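Local coordinates for protein apoptosis regulator ced-9 (Caenorhabditis elegans, PDB 1OHU) that restrains programmed cell death by sequestering the cell-death activator CED-4, which it releases when EGL-1 binds and inhibits it, at residues 17-22 / 44-49; 62-67 / 107-112; 80-85 / 132-137. The protein carries 3 engineered substitutions. All blocks are in the same frame, centred on the assembly; numbering follows the deposited sequence.

Contact 1 (17-22 / 44-49)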
loop_
_atom_site.group_PDB
_atom_site.type_symbol
_atom_site.label_atom_id
_atom_site.label_comp_id
_atom_site.label_asym_id
_atom_site.label_seq_id
_atom_site.Cartn_x
_atom_site.Cartn_y
_atom_site.Cartn_z
ATOM N N VAL A 17 -2.730 2.030 -5.035
ATOM C CA VAL A 17 -2.352 0.627 -4.918
ATOM C C VAL A 17 -1.591 0.162 -6.157
ATOM O O VAL A 17 -0.536 -0.455 -6.042
ATOM C CB VAL A 17 -3.584 -0.265 -4.699
ATOM C CG1 VAL A 17 -3.137 -1.692 -4.418
ATOM C CG2 VAL A 17 -4.420 0.266 -3.543
ATOM N N VAL A 18 -2.119 0.464 -7.338
ATOM C CA VAL A 18 -1.464 0.082 -8.581
ATOM C C VAL A 18 -0.098 0.731 -8.734
ATOM O O VAL A 18 0.884 0.060 -9.048
ATOM C CB VAL A 18 -2.294 0.476 -9.813
ATOM C CG1 VAL A 18 -1.472 0.267 -11.085
ATOM C CG2 VAL A 18 -3.550 -0.355 -9.867
ATOM N N ASP A 19 -0.037 2.042 -8.521
ATOM C CA ASP A 19 1.223 2.750 -8.659
ATOM C C ASP A 19 2.255 2.281 -7.658
ATOM O O ASP A 19 3.445 2.228 -7.970
ATOM C CB ASP A 19 1.021 4.257 -8.501
ATOM C CG ASP A 19 2.313 5.030 -8.696
ATOM O OD1 ASP A 19 3.020 5.290 -7.697
ATOM O OD2 ASP A 19 2.637 5.353 -9.858
ATOM N N TYR A 20 1.816 1.954 -6.448
ATOM C CA TYR A 20 2.772 1.515 -5.446
ATOM C C TYR A 20 3.239 0.085 -5.736
ATOM O O TYR A 20 4.431 -0.218 -5.635
ATOM C CB TYR A 20 2.189 1.593 -4.037
ATOM C CG TYR A 20 3.260 1.341 -2.995
ATOM C CD1 TYR A 20 4.211 2.315 -2.703
ATOM C CD2 TYR A 20 3.387 0.095 -2.384
ATOM C CE1 TYR A 20 5.271 2.055 -1.836
ATOM C CE2 TYR A 20 4.440 -0.177 -1.516
ATOM C CZ TYR A 20 5.383 0.810 -1.251
ATOM O OH TYR A 20 6.454 0.540 -0.438
ATOM N N PHE A 21 2.302 -0.787 -6.096
ATOM C CA PHE A 21 2.641 -2.169 -6.418
ATOM C C PHE A 21 3.660 -2.161 -7.558
ATOM O O PHE A 21 4.711 -2.786 -7.472
ATOM C CB PHE A 21 1.380 -2.940 -6.841
ATOM C CG PHE A 21 0.602 -3.547 -5.686
ATOM C CD1 PHE A 21 0.434 -2.855 -4.489
ATOM C CD2 PHE A 21 -0.009 -4.800 -5.823
ATOM C CE1 PHE A 21 -0.330 -3.395 -3.444
ATOM C CE2 PHE A 21 -0.772 -5.347 -4.790
ATOM C CZ PHE A 21 -0.933 -4.640 -3.596
ATOM N N THR A 22 3.348 -1.432 -8.622
ATOM C CA THR A 22 4.241 -1.338 -9.772
ATOM C C THR A 22 5.647 -0.877 -9.365
ATOM O O THR A 22 6.650 -1.457 -9.783
ATOM C CB THR A 22 3.669 -0.360 -10.805
ATOM O OG1 THR A 22 2.372 -0.809 -11.209
ATOM C CG2 THR A 22 4.567 -0.273 -12.013
ATOM N N PRO A 44 0.885 13.303 -7.937
ATOM C CA PRO A 44 1.894 13.648 -6.933
ATOM C C PRO A 44 1.636 12.931 -5.606
ATOM O O PRO A 44 2.570 12.649 -4.855
ATOM C CB PRO A 44 1.781 15.177 -6.834
ATOM C CG PRO A 44 0.382 15.465 -7.307
ATOM C CD PRO A 44 0.217 14.509 -8.454
ATOM N N GLU A 45 0.370 12.631 -5.325
ATOM C CA GLU A 45 0.022 11.923 -4.099
ATOM C C GLU A 45 0.530 10.485 -4.172
ATOM O O GLU A 45 0.738 9.844 -3.139
ATOM C CB GLU A 45 -1.492 11.915 -3.869
ATOM C CG GLU A 45 -2.095 13.263 -3.493
ATOM C CD GLU A 45 -2.306 14.177 -4.689
ATOM O OE1 GLU A 45 -2.823 15.297 -4.490
ATOM O OE2 GLU A 45 -1.960 13.780 -5.823
ATOM N N HIS A 46 0.714 9.981 -5.392
ATOM C CA HIS A 46 1.227 8.628 -5.597
ATOM C C HIS A 46 2.708 8.649 -5.241
ATOM O O HIS A 46 3.207 7.787 -4.516
ATOM C CB HIS A 46 1.111 8.191 -7.066
ATOM C CG HIS A 46 -0.293 8.028 -7.558
ATOM N ND1 HIS A 46 -1.358 7.785 -6.720
ATOM C CD2 HIS A 46 -0.792 8.004 -8.817
ATOM C CE1 HIS A 46 -2.453 7.614 -7.440
ATOM N NE2 HIS A 46 -2.136 7.741 -8.715
ATOM N N GLU A 47 3.404 9.646 -5.777
ATOM C CA GLU A 47 4.831 9.806 -5.546
ATOM C C GLU A 47 5.150 10.027 -4.076
ATOM O O GLU A 47 6.259 9.734 -3.624
ATOM C CB GLU A 47 5.365 10.948 -6.412
ATOM C CG GLU A 47 5.720 10.493 -7.822
ATOM C CD GLU A 47 5.755 11.623 -8.833
ATOM O OE1 GLU A 47 6.372 12.674 -8.548
ATOM O OE2 GLU A 47 5.170 11.455 -9.926
HETATM N N MSE A 48 4.174 10.528 -3.327
HETATM C CA MSE A 48 4.364 10.744 -1.898
HETATM C C MSE A 48 4.088 9.430 -1.185
HETATM O O MSE A 48 4.599 9.190 -0.091
HETATM C CB MSE A 48 3.413 11.825 -1.380
HETATM C CG MSE A 48 3.484 12.076 0.132
HETATM SE SE MSE A 48 5.229 12.628 0.824
HETATM C CE MSE A 48 6.096 13.193 -0.812
HETATM N N MSE A 49 3.276 8.580 -1.810
HETATM C CA MSE A 49 2.945 7.281 -1.231
HETATM C C MSE A 49 4.102 6.313 -1.437
HETATM O O MSE A 49 4.263 5.361 -0.673
HETATM C CB MSE A 49 1.671 6.712 -1.865
HETATM C CG MSE A 49 1.245 5.352 -1.319
HETATM SE SE MSE A 49 0.900 5.337 0.581
HETATM C CE MSE A 49 -0.846 6.159 0.590
#
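Asp19 packs across His46 where helix 13-27 passes the start of helix 44-71. The carboxylate oxygen Asp19 OD1 lies 3.5 Å from His46 CB, while the CB of Asp19 sits over one face of the imidazole, displaced toward its rim. Carboxylate and ring planes are only 19° apart, so the two flat groups lie nearly parallel as their side chains cross obliquely. This is packing and not pairing: Asp19 OD1 and His46 ND1 are 5.1 Å apart. The charge of Asp19 is instead met by a salt bridge from its OD2 to Arg50, one residue beyond 44-49, and Phe16 meets the His46 ring edge-to-face. Replacing the carboxylate with the methyl of an alanine is likely to leave Arg50 without its anionic mate and His46 CB without the packing of OD1.

One residue on, Tyr20 holds its CG anti to the backbone N (chi1 -171°), which sets the ring atoms CD1 and CE1 beside the carbonyl of Met49. Tyr20 CE1 approaches Met49 O obliquely at 3.6 Å, and Tyr20 CD1 comes within 4.5 Å of CG of Met49, a selenomethionine. Both residues also touch Ile108 of helix 101-118. Segment 17-22 belongs to the predicted BH4 motif, and its docking against neighbouring helices of the bundle is characteristic of the all-helical Bcl-2 fold.

Contact 2 (62-67 / 107-112)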
loop_
_atom_site.group_PDB
_atom_site.type_symbol
_atom_site.label_atom_id
_atom_site.label_comp_id
_atom_site.label_asym_id
_atom_site.label_seq_id
_atom_site.Cartn_x
_atom_site.Cartn_y
_atom_site.Cartn_z
ATOM N N GLU A 62 10.910 -6.453 9.576
ATOM C CA GLU A 62 10.817 -7.733 10.267
ATOM C C GLU A 62 9.380 -8.215 10.447
ATOM O O GLU A 62 9.078 -9.382 10.197
ATOM C CB GLU A 62 11.511 -7.666 11.633
ATOM C CG GLU A 62 11.441 -8.970 12.401
ATOM C CD GLU A 62 12.111 -8.899 13.764
ATOM O OE1 GLU A 62 13.312 -9.228 13.866
ATOM O OE2 GLU A 62 11.427 -8.505 14.732
ATOM N N ASN A 63 8.493 -7.333 10.890
ATOM C CA ASN A 63 7.112 -7.744 11.061
ATOM C C ASN A 63 6.502 -8.016 9.696
ATOM O O ASN A 63 5.594 -8.839 9.561
ATOM C CB ASN A 63 6.312 -6.685 11.821
ATOM C CG ASN A 63 6.430 -6.851 13.326
ATOM O OD1 ASN A 63 5.673 -6.257 14.101
ATOM N ND2 ASN A 63 7.388 -7.672 13.750
ATOM N N PHE A 64 7.020 -7.338 8.679
ATOM C CA PHE A 64 6.537 -7.540 7.323
ATOM C C PHE A 64 6.880 -8.941 6.846
ATOM O O PHE A 64 6.074 -9.585 6.183
ATOM C CB PHE A 64 7.137 -6.496 6.380
ATOM C CG PHE A 64 6.244 -5.310 6.146
ATOM C CD1 PHE A 64 5.299 -4.934 7.098
ATOM C CD2 PHE A 64 6.344 -4.567 4.970
ATOM C CE1 PHE A 64 4.461 -3.838 6.882
ATOM C CE2 PHE A 64 5.512 -3.466 4.742
ATOM C CZ PHE A 64 4.570 -3.103 5.698
ATOM N N GLU A 65 8.070 -9.421 7.191
ATOM C CA GLU A 65 8.473 -10.760 6.773
ATOM C C GLU A 65 7.507 -11.790 7.348
ATOM O O GLU A 65 7.086 -12.724 6.653
ATOM C CB GLU A 65 9.902 -11.074 7.239
ATOM C CG GLU A 65 11.017 -10.351 6.474
ATOM C CD GLU A 65 10.988 -10.594 4.960
ATOM O OE1 GLU A 65 10.479 -11.646 4.513
ATOM O OE2 GLU A 65 11.497 -9.733 4.207
ATOM N N THR A 66 7.148 -11.604 8.615
ATOM C CA THR A 66 6.230 -12.509 9.306
ATOM C C THR A 66 4.839 -12.527 8.689
ATOM O O THR A 66 4.305 -13.588 8.372
ATOM C CB THR A 66 6.086 -12.126 10.791
ATOM O OG1 THR A 66 7.327 -12.368 11.463
ATOM C CG2 THR A 66 4.973 -12.938 11.454
ATOM N N PHE A 67 4.256 -11.348 8.520
ATOM C CA PHE A 67 2.920 -11.243 7.951
ATOM C C PHE A 67 2.816 -11.819 6.540
ATOM O O PHE A 67 1.812 -12.428 6.187
ATOM C CB PHE A 67 2.459 -9.780 7.949
ATOM C CG PHE A 67 2.320 -9.174 9.328
ATOM C CD1 PHE A 67 1.943 -9.955 10.418
ATOM C CD2 PHE A 67 2.536 -7.814 9.528
ATOM C CE1 PHE A 67 1.785 -9.395 11.687
ATOM C CE2 PHE A 67 2.380 -7.242 10.791
ATOM C CZ PHE A 67 2.002 -8.034 11.874
ATOM N N LEU A 107 -0.768 -0.632 4.991
ATOM C CA LEU A 107 -1.496 -1.586 4.153
ATOM C C LEU A 107 -0.976 -1.596 2.715
ATOM O O LEU A 107 -0.790 -2.662 2.123
ATOM C CB LEU A 107 -2.994 -1.265 4.162
ATOM C CG LEU A 107 -3.710 -1.466 5.499
ATOM C CD1 LEU A 107 -5.153 -1.018 5.380
ATOM C CD2 LEU A 107 -3.637 -2.921 5.904
ATOM N N ILE A 108 -0.750 -0.408 2.157
ATOM C CA ILE A 108 -0.243 -0.302 0.793
ATOM C C ILE A 108 1.203 -0.800 0.754
ATOM O O ILE A 108 1.580 -1.571 -0.130
ATOM C CB ILE A 108 -0.304 1.159 0.283
ATOM C CG1 ILE A 108 -1.764 1.603 0.147
ATOM C CG2 ILE A 108 0.396 1.274 -1.059
ATOM C CD1 ILE A 108 -1.945 2.995 -0.431
ATOM N N SER A 109 1.999 -0.367 1.731
ATOM C CA SER A 109 3.394 -0.769 1.819
ATOM C C SER A 109 3.503 -2.292 1.897
ATOM O O SER A 109 4.297 -2.909 1.179
ATOM C CB SER A 109 4.053 -0.150 3.059
ATOM O OG SER A 109 5.446 -0.426 3.072
ATOM N N PHE A 110 2.703 -2.892 2.770
ATOM C CA PHE A 110 2.712 -4.339 2.945
ATOM C C PHE A 110 2.267 -5.041 1.666
ATOM O O PHE A 110 2.834 -6.059 1.284
ATOM C CB PHE A 110 1.786 -4.742 4.089
ATOM C CG PHE A 110 1.729 -6.226 4.318
ATOM C CD1 PHE A 110 2.884 -6.930 4.642
ATOM C CD2 PHE A 110 0.534 -6.923 4.166
ATOM C CE1 PHE A 110 2.851 -8.318 4.806
ATOM C CE2 PHE A 110 0.490 -8.304 4.328
ATOM C CZ PHE A 110 1.650 -9.005 4.647
ATOM N N GLY A 111 1.240 -4.494 1.020
ATOM C CA GLY A 111 0.735 -5.074 -0.214
ATOM C C GLY A 111 1.827 -5.073 -1.263
ATOM O O GLY A 111 2.073 -6.088 -1.912
ATOM N N GLY A 112 2.490 -3.932 -1.421
ATOM C CA GLY A 112 3.562 -3.844 -2.397
ATOM C C GLY A 112 4.673 -4.823 -2.065
ATOM O O GLY A 112 5.235 -5.461 -2.945
#
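Phe64 and Phe110 form an aromatic pair between helices 44-71 and 101-118, whose short segments cross at -62° with axes 10.7 Å apart at closest approach. The pair is T-shaped: an edge of the Phe110 ring is directed at a face of Phe64, with centroids 5.2 Å apart and planes at 69°. Phe110 CD1 stands over the centre of the Phe64 ring, put there by a first torsion (chi1 179°) that turns CG away from the Phe110 backbone N. Phe110 CB also lies above that face in an off-centre CH-pi contact, 4.1 Å from the Phe64 centroid.

The remaining apolar contacts come from either ring's outer atoms. Phe64 reaches the backbone of the opposing helix, its CE2 lying 3.4 Å from Phe110 CA. In the other direction, Phe110 CZ extends to 3.5 Å from Phe67 CB, so it is the root of Phe67 that packs here, while the end of its side chain leads away from segment 107-112; the side chain also touches Thr88, Val89 and Val85.

Polar atoms meet the rings at their edges. Phe64 O lies in the plane of the Phe110 ring, and Ser109 OG is 3.5 Å from Phe64 CE2 near the plane of that ring. The Ser109 hydroxyl is hydrogen-bonded to Gly53 O, on the same helix as Phe64. Segment 107-112 forms part of the predicted BH1 motif. This T-shaped phenylalanine pair packs the BH1-bearing helix of the Bcl-2 fold, a bundle of helices, against helix 44-71.

Contact 3 (80-85 / 132-137)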
loop_
_atom_site.group_PDB
_atom_site.type_symbol
_atom_site.label_atom_id
_atom_site.label_comp_id
_atom_site.label_asym_id
_atom_site.label_seq_id
_atom_site.Cartn_x
_atom_site.Cartn_y
_atom_site.Cartn_z
ATOM N N SER A 80 -10.767 -13.315 3.307
ATOM C CA SER A 80 -10.864 -13.530 4.743
ATOM C C SER A 80 -9.470 -13.650 5.348
ATOM O O SER A 80 -9.139 -12.948 6.297
ATOM C CB SER A 80 -11.652 -14.799 5.044
ATOM O OG SER A 80 -11.756 -14.976 6.448
ATOM N N LEU A 81 -8.665 -14.556 4.802
ATOM C CA LEU A 81 -7.305 -14.752 5.288
ATOM C C LEU A 81 -6.551 -13.419 5.215
ATOM O O LEU A 81 -5.816 -13.061 6.129
ATOM C CB LEU A 81 -6.590 -15.799 4.440
ATOM C CG LEU A 81 -5.261 -16.387 4.945
ATOM C CD1 LEU A 81 -4.715 -17.323 3.876
ATOM C CD2 LEU A 81 -4.242 -15.295 5.225
ATOM N N TYR A 82 -6.732 -12.692 4.119
ATOM C CA TYR A 82 -6.070 -11.407 3.952
ATOM C C TYR A 82 -6.392 -10.494 5.136
ATOM O O TYR A 82 -5.511 -9.839 5.698
ATOM C CB TYR A 82 -6.523 -10.744 2.644
ATOM C CG TYR A 82 -6.119 -9.286 2.544
ATOM C CD1 TYR A 82 -4.808 -8.918 2.227
ATOM C CD2 TYR A 82 -7.035 -8.274 2.829
ATOM C CE1 TYR A 82 -4.425 -7.586 2.203
ATOM C CE2 TYR A 82 -6.661 -6.941 2.810
ATOM C CZ TYR A 82 -5.357 -6.605 2.497
ATOM O OH TYR A 82 -4.991 -5.282 2.484
ATOM N N GLN A 83 -7.662 -10.456 5.513
ATOM C CA GLN A 83 -8.102 -9.623 6.624
ATOM C C GLN A 83 -7.549 -10.073 7.978
ATOM O O GLN A 83 -7.298 -9.245 8.853
ATOM C CB GLN A 83 -9.630 -9.581 6.654
ATOM C CG GLN A 83 -10.222 -8.752 5.521
ATOM C CD GLN A 83 -11.737 -8.809 5.486
ATOM O OE1 GLN A 83 -12.325 -9.509 4.664
ATOM N NE2 GLN A 83 -12.375 -8.081 6.388
ATOM N N ASP A 84 -7.352 -11.377 8.151
ATOM C CA ASP A 84 -6.808 -11.887 9.407
ATOM C C ASP A 84 -5.341 -11.485 9.554
ATOM O O ASP A 84 -4.890 -11.136 10.648
ATOM C CB ASP A 84 -6.876 -13.419 9.471
ATOM C CG ASP A 84 -8.292 -13.961 9.408
ATOM O OD1 ASP A 84 -9.224 -13.285 9.889
ATOM O OD2 ASP A 84 -8.459 -15.087 8.890
ATOM N N VAL A 85 -4.600 -11.549 8.445
ATOM C CA VAL A 85 -3.170 -11.235 8.437
ATOM C C VAL A 85 -2.852 -9.756 8.558
ATOM O O VAL A 85 -1.876 -9.372 9.200
ATOM C CB VAL A 85 -2.489 -11.774 7.148
ATOM C CG1 VAL A 85 -1.082 -11.197 6.996
ATOM C CG2 VAL A 85 -2.419 -13.288 7.197
ATOM N N PHE A 132 -4.006 -6.881 -5.010
ATOM C CA PHE A 132 -4.293 -5.490 -5.364
ATOM C C PHE A 132 -5.748 -5.138 -5.022
ATOM O O PHE A 132 -6.012 -4.126 -4.374
ATOM C CB PHE A 132 -3.971 -5.273 -6.862
ATOM C CG PHE A 132 -4.895 -4.319 -7.571
ATOM C CD1 PHE A 132 -5.769 -4.787 -8.550
ATOM C CD2 PHE A 132 -4.928 -2.970 -7.230
ATOM C CE1 PHE A 132 -6.673 -3.930 -9.173
ATOM C CE2 PHE A 132 -5.826 -2.099 -7.844
ATOM C CZ PHE A 132 -6.706 -2.582 -8.820
ATOM N N VAL A 133 -6.685 -5.986 -5.423
ATOM C CA VAL A 133 -8.106 -5.747 -5.146
ATOM C C VAL A 133 -8.418 -5.753 -3.644
ATOM O O VAL A 133 -9.077 -4.842 -3.134
ATOM C CB VAL A 133 -8.980 -6.805 -5.849
ATOM C CG1 VAL A 133 -10.452 -6.506 -5.616
ATOM C CG2 VAL A 133 -8.665 -6.826 -7.349
ATOM N N TYR A 134 -7.955 -6.778 -2.936
ATOM C CA TYR A 134 -8.199 -6.861 -1.499
ATOM C C TYR A 134 -7.736 -5.563 -0.845
ATOM O O TYR A 134 -8.476 -4.932 -0.095
ATOM C CB TYR A 134 -7.415 -8.021 -0.880
ATOM C CG TYR A 134 -7.814 -9.397 -1.351
ATOM C CD1 TYR A 134 -7.006 -10.496 -1.078
ATOM C CD2 TYR A 134 -9.011 -9.612 -2.046
ATOM C CE1 TYR A 134 -7.371 -11.780 -1.483
ATOM C CE2 TYR A 134 -9.390 -10.893 -2.456
ATOM C CZ TYR A 134 -8.564 -11.974 -2.172
ATOM O OH TYR A 134 -8.914 -13.250 -2.575
ATOM N N THR A 135 -6.502 -5.167 -1.145
ATOM C CA THR A 135 -5.923 -3.956 -0.570
ATOM C C THR A 135 -6.782 -2.723 -0.864
ATOM O O THR A 135 -7.119 -1.959 0.037
ATOM C CB THR A 135 -4.480 -3.735 -1.101
ATOM O OG1 THR A 135 -3.678 -4.893 -0.809
ATOM C CG2 THR A 135 -3.845 -2.517 -0.433
ATOM N N SER A 136 -7.153 -2.551 -2.126
ATOM C CA SER A 136 -7.973 -1.414 -2.550
ATOM C C SER A 136 -9.347 -1.408 -1.878
ATOM O O SER A 136 -9.835 -0.372 -1.437
ATOM C CB SER A 136 -8.166 -1.447 -4.068
ATOM O OG SER A 136 -6.925 -1.453 -4.754
ATOM N N LEU A 137 -9.969 -2.574 -1.818
ATOM C CA LEU A 137 -11.286 -2.714 -1.220
ATOM C C LEU A 137 -11.244 -2.464 0.290
ATOM O O LEU A 137 -12.037 -1.693 0.826
ATOM C CB LEU A 137 -11.819 -4.120 -1.520
ATOM C CG LEU A 137 -13.263 -4.495 -1.190
ATOM C CD1 LEU A 137 -13.585 -5.849 -1.817
ATOM C CD2 LEU A 137 -13.452 -4.536 0.317
HETATM O O HOH W 1 -2.247 -4.817 1.664
#
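Tyr82 lays its ring against Tyr134 and sets its hydroxyl beside Thr135, joining the short helix 79-86 to helix 128-144 of the Bcl-2 helical bundle. The main contact is a CH-pi interaction: Tyr134 CB stands almost squarely over the Tyr82 ring, 3.8 Å from its centroid and 13° off the normal. The two aromatic rings themselves are inclined at 43°, neither stacked nor edge-to-face, and their side chains run past each other in opposite directions. Tyr134 CD1 accordingly lies 3.8 Å from Tyr82 CB, off the plane of the Tyr82 ring and beyond its rim near CG.

Tyr82 stretches across to helix 128-144 because its side chain leaves CA on the side opposite the backbone N (chi1 167°), and the phenol oxygen ends at the threonine. Tyr82 OH is 3.5 Å from Thr135 CA. The tyrosine and threonine side chains meet at about a right angle, and a water lies at the edge of the Tyr82 ring, in its plane.

Further bonds hold these first-shell groups in place. Thr135 OG1 is also hydrogen-bonded to Leu131 O, one turn back, which sets the rotation of the hydroxyl branch; Leu131 touches the Tyr82 side chain as well. Tyr134 OH is tied to Ile77 O, just ahead of helix 79-86, and its ring meets that of Phe79, so the hydroxyl bond fixes the far end of Tyr134 while its CB packs on Tyr82. At the far end of the Tyr82 ring, the water bridges the two hydroxyl groups: it donates to Thr135 OG1 at 2.9 Å and sits an equal 2.9 Å from Tyr82 OH.

In the fold
All three contacts are largely buried, but the centre of contact 1 lies about 8 Å from the centre of the chain and that of contact 3 about 11 Å. Contacts 1 and 2 share helix 44-71, and Tyr20 CD2 packs 3.3 Å from Ile108 O between them. Contact 3 uses two other helices, yet Val17 and Phe21 reach its Phe132, and Val85 touches Phe67 of contact 2. Contact 1 sets an acidic group beside a histidine, contact 2 is dominated by phenylalanines, and contact 3 joins tyrosine packing to a water bridge. Phe67 in contact 2 and Tyr134 in contact 3 are partly exposed, whereas all four touching residues of contact 1 are buried.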